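Local coordinates for protein GH26A (Muricauda sp. MAR_2010_75, PDB 6Q75) that is a family 26 glycoside hydrolase that probably cleaves glycosidic bonds in polysaccharides, at residues T77-N82 against E89-E94. Numbering follows the deposited sequence.
Sequences TDFYWN and ERIVKE
Ile91, on helix 88-100, drops its side chain onto the end of strand 74-78, joining the first two elements of a beta-alpha-beta unit in the (beta/alpha)8 barrel of family 26 glycoside hydrolases. All four touching residues are buried, and no hydrogen bond crosses between the segments. The two branches of Ile91 divide the work. CG2, anti to the backbone N, faces the methyl of Thr77, CG2 to CG2 at 3.8 Å, and also lies above one face of the Phe79 ring, offset toward its rim. CG1, anti to the carbonyl carbon (chi1 -67°), carries CD1 past Thr77 to 3.7 Å from Phe79 CA and 3.8 Å from Phe79 CD1. Leu107 of strand 104-108 touches Thr77, Phe79 and Ile91 alike, while Val156 and His159 of helix 144-165 pack against Phe79. With an alanine here, the methyls that meet Thr77 CG2 and Phe79 are lost, which would probably open a gap between helix and strand. Past Phe79 the fit slackens: Tyr80, whose side chain leads away from the helix, and Trp81 and Asn82 are partly exposed and touch nothing on 89-94, where Glu89 is exposed. Asp78 points away from the helix, its carboxylate near a bound glycerol; Thr77 OG1 bonds to Ser52 O and Asp78 OD2 to His110 ND1. In an Asx turn, Tyr80 N reaches Asp78 OD1 at 2.9 Å from above the carboxylate plane. On the helix side, Asp78 O, hydrogen-bonded to Asn54 ND2, has the methyl CD1 of Ile91 3.3 Å away.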
loop_
_atom_site.group_PDB
_atom_site.type_symbol
_atom_site.label_atom_id
_atom_site.label_comp_id
_atom_site.label_asym_id
_atom_site.label_seq_id
_atom_site.Cartn_x
_atom_site.Cartn_y
_atom_site.Cartn_z
ATOM N N THR A 77 -4.865 -2.511 6.474
ATOM C CA THR A 77 -4.233 -2.081 7.722
ATOM C C THR A 77 -2.720 -2.155 7.513
ATOM O O THR A 77 -2.247 -2.152 6.369
ATOM C CB THR A 77 -4.770 -2.855 8.950
ATOM O OG1 THR A 77 -4.309 -2.207 10.165
ATOM C CG2 THR A 77 -4.361 -4.332 8.942
ATOM N N ASP A 78 -1.963 -2.151 8.621
ATOM C CA ASP A 78 -0.557 -1.746 8.635
ATOM C C ASP A 78 0.171 -2.584 9.677
ATOM O O ASP A 78 -0.343 -2.774 10.787
ATOM C CB ASP A 78 -0.510 -0.235 8.954
ATOM C CG ASP A 78 0.887 0.376 9.076
ATOM O OD1 ASP A 78 1.949 -0.251 8.856
ATOM O OD2 ASP A 78 0.894 1.608 9.344
ATOM N N PHE A 79 1.346 -3.097 9.321
ATOM C CA PHE A 79 2.122 -3.913 10.243
ATOM C C PHE A 79 2.885 -3.090 11.284
ATOM O O PHE A 79 3.586 -3.667 12.125
ATOM C CB PHE A 79 3.098 -4.790 9.460
ATOM C CG PHE A 79 2.499 -6.083 8.971
ATOM C CD1 PHE A 79 2.357 -7.175 9.829
ATOM C CD2 PHE A 79 2.112 -6.228 7.648
ATOM C CE1 PHE A 79 1.808 -8.369 9.393
ATOM C CE2 PHE A 79 1.574 -7.442 7.183
ATOM C CZ PHE A 79 1.427 -8.516 8.063
ATOM N N TYR A 80 2.749 -1.765 11.251
ATOM C CA TYR A 80 3.464 -0.872 12.157
ATOM C C TYR A 80 3.486 -1.380 13.597
ATOM O O TYR A 80 2.448 -1.461 14.264
ATOM C CB TYR A 80 2.820 0.516 12.105
ATOM C CG TYR A 80 3.553 1.607 12.850
ATOM C CD1 TYR A 80 4.889 1.461 13.248
ATOM C CD2 TYR A 80 2.921 2.813 13.125
ATOM C CE1 TYR A 80 5.546 2.502 13.934
ATOM C CE2 TYR A 80 3.566 3.831 13.801
ATOM C CZ TYR A 80 4.873 3.681 14.196
ATOM O OH TYR A 80 5.497 4.726 14.874
ATOM N N TRP A 81 4.671 -1.722 14.086
ATOM C CA TRP A 81 4.830 -2.154 15.469
ATOM C C TRP A 81 5.123 -0.903 16.291
ATOM O O TRP A 81 6.269 -0.540 16.552
ATOM C CB TRP A 81 5.946 -3.186 15.566
ATOM C CG TRP A 81 6.115 -3.821 16.862
ATOM C CD1 TRP A 81 5.702 -3.370 18.094
ATOM C CD2 TRP A 81 6.807 -5.042 17.091
ATOM N NE1 TRP A 81 6.098 -4.263 19.076
ATOM C CE2 TRP A 81 6.780 -5.290 18.480
ATOM C CE3 TRP A 81 7.447 -5.953 16.251
ATOM C CZ2 TRP A 81 7.377 -6.424 19.048
ATOM C CZ3 TRP A 81 8.047 -7.082 16.821
ATOM C CH2 TRP A 81 7.995 -7.301 18.203
ATOM N N ASN A 82 4.052 -0.209 16.674
ATOM C CA ASN A 82 4.205 1.031 17.425
ATOM C C ASN A 82 3.908 0.876 18.905
ATOM O O ASN A 82 4.204 1.798 19.666
ATOM C CB ASN A 82 3.283 2.122 16.850
ATOM C CG ASN A 82 1.821 1.746 16.950
ATOM O OD1 ASN A 82 1.406 0.670 16.510
ATOM N ND2 ASN A 82 1.024 2.643 17.495
ATOM N N GLU A 89 -0.116 -11.084 14.579
ATOM C CA GLU A 89 -1.152 -12.104 14.762
ATOM C C GLU A 89 -2.556 -11.497 14.709
ATOM O O GLU A 89 -3.473 -12.071 14.105
ATOM C CB GLU A 89 -0.913 -12.855 16.067
ATOM C CG GLU A 89 0.159 -13.928 15.900
ATOM C CD GLU A 89 0.290 -14.861 17.097
ATOM O OE1 GLU A 89 1.343 -14.815 17.773
ATOM O OE2 GLU A 89 -0.645 -15.657 17.352
ATOM N N ARG A 90 -2.741 -10.334 15.338
ATOM C CA ARG A 90 -4.043 -9.670 15.309
ATOM C C ARG A 90 -4.421 -9.250 13.886
ATOM O O ARG A 90 -5.589 -9.350 13.488
ATOM C CB ARG A 90 -4.010 -8.461 16.249
ATOM C CG ARG A 90 -5.272 -7.634 16.296
ATOM C CD ARG A 90 -5.193 -6.561 17.400
ATOM N NE ARG A 90 -4.202 -5.508 17.126
ATOM C CZ ARG A 90 -3.023 -5.409 17.745
ATOM N NH1 ARG A 90 -2.672 -6.306 18.666
ATOM N NH2 ARG A 90 -2.180 -4.426 17.437
ATOM N N ILE A 91 -3.447 -8.762 13.117
ATOM C CA ILE A 91 -3.680 -8.372 11.727
ATOM C C ILE A 91 -4.055 -9.592 10.897
ATOM O O ILE A 91 -4.995 -9.563 10.094
ATOM C CB ILE A 91 -2.420 -7.698 11.156
ATOM C CG1 ILE A 91 -2.162 -6.367 11.844
ATOM C CG2 ILE A 91 -2.483 -7.576 9.623
ATOM C CD1 ILE A 91 -0.742 -5.889 11.638
ATOM N N VAL A 92 -3.322 -10.688 11.078
ATOM C CA VAL A 92 -3.572 -11.860 10.243
ATOM C C VAL A 92 -4.971 -12.393 10.493
ATOM O O VAL A 92 -5.701 -12.743 9.550
ATOM C CB VAL A 92 -2.509 -12.943 10.502
ATOM C CG1 VAL A 92 -2.980 -14.266 9.904
ATOM C CG2 VAL A 92 -1.181 -12.542 9.901
ATOM N N LYS A 93 -5.380 -12.437 11.763
ATOM C CA LYS A 93 -6.691 -12.985 12.093
ATOM C C LYS A 93 -7.798 -12.157 11.469
ATOM O O LYS A 93 -8.783 -12.705 10.966
ATOM C CB LYS A 93 -6.888 -13.045 13.606
ATOM C CG LYS A 93 -8.158 -13.790 14.032
ATOM N N GLU A 94 -7.652 -10.842 11.480
ATOM C CA GLU A 94 -8.718 -10.046 10.886
ATOM C C GLU A 94 -8.631 -10.043 9.364
ATOM O O GLU A 94 -9.672 -10.008 8.698
ATOM C CB GLU A 94 -8.705 -8.625 11.461
ATOM C CG GLU A 94 -9.842 -7.769 10.900
ATOM C CD GLU A 94 -11.201 -8.142 11.483
ATOM O OE1 GLU A 94 -11.262 -9.011 12.378
ATOM O OE2 GLU A 94 -12.224 -7.558 11.054
#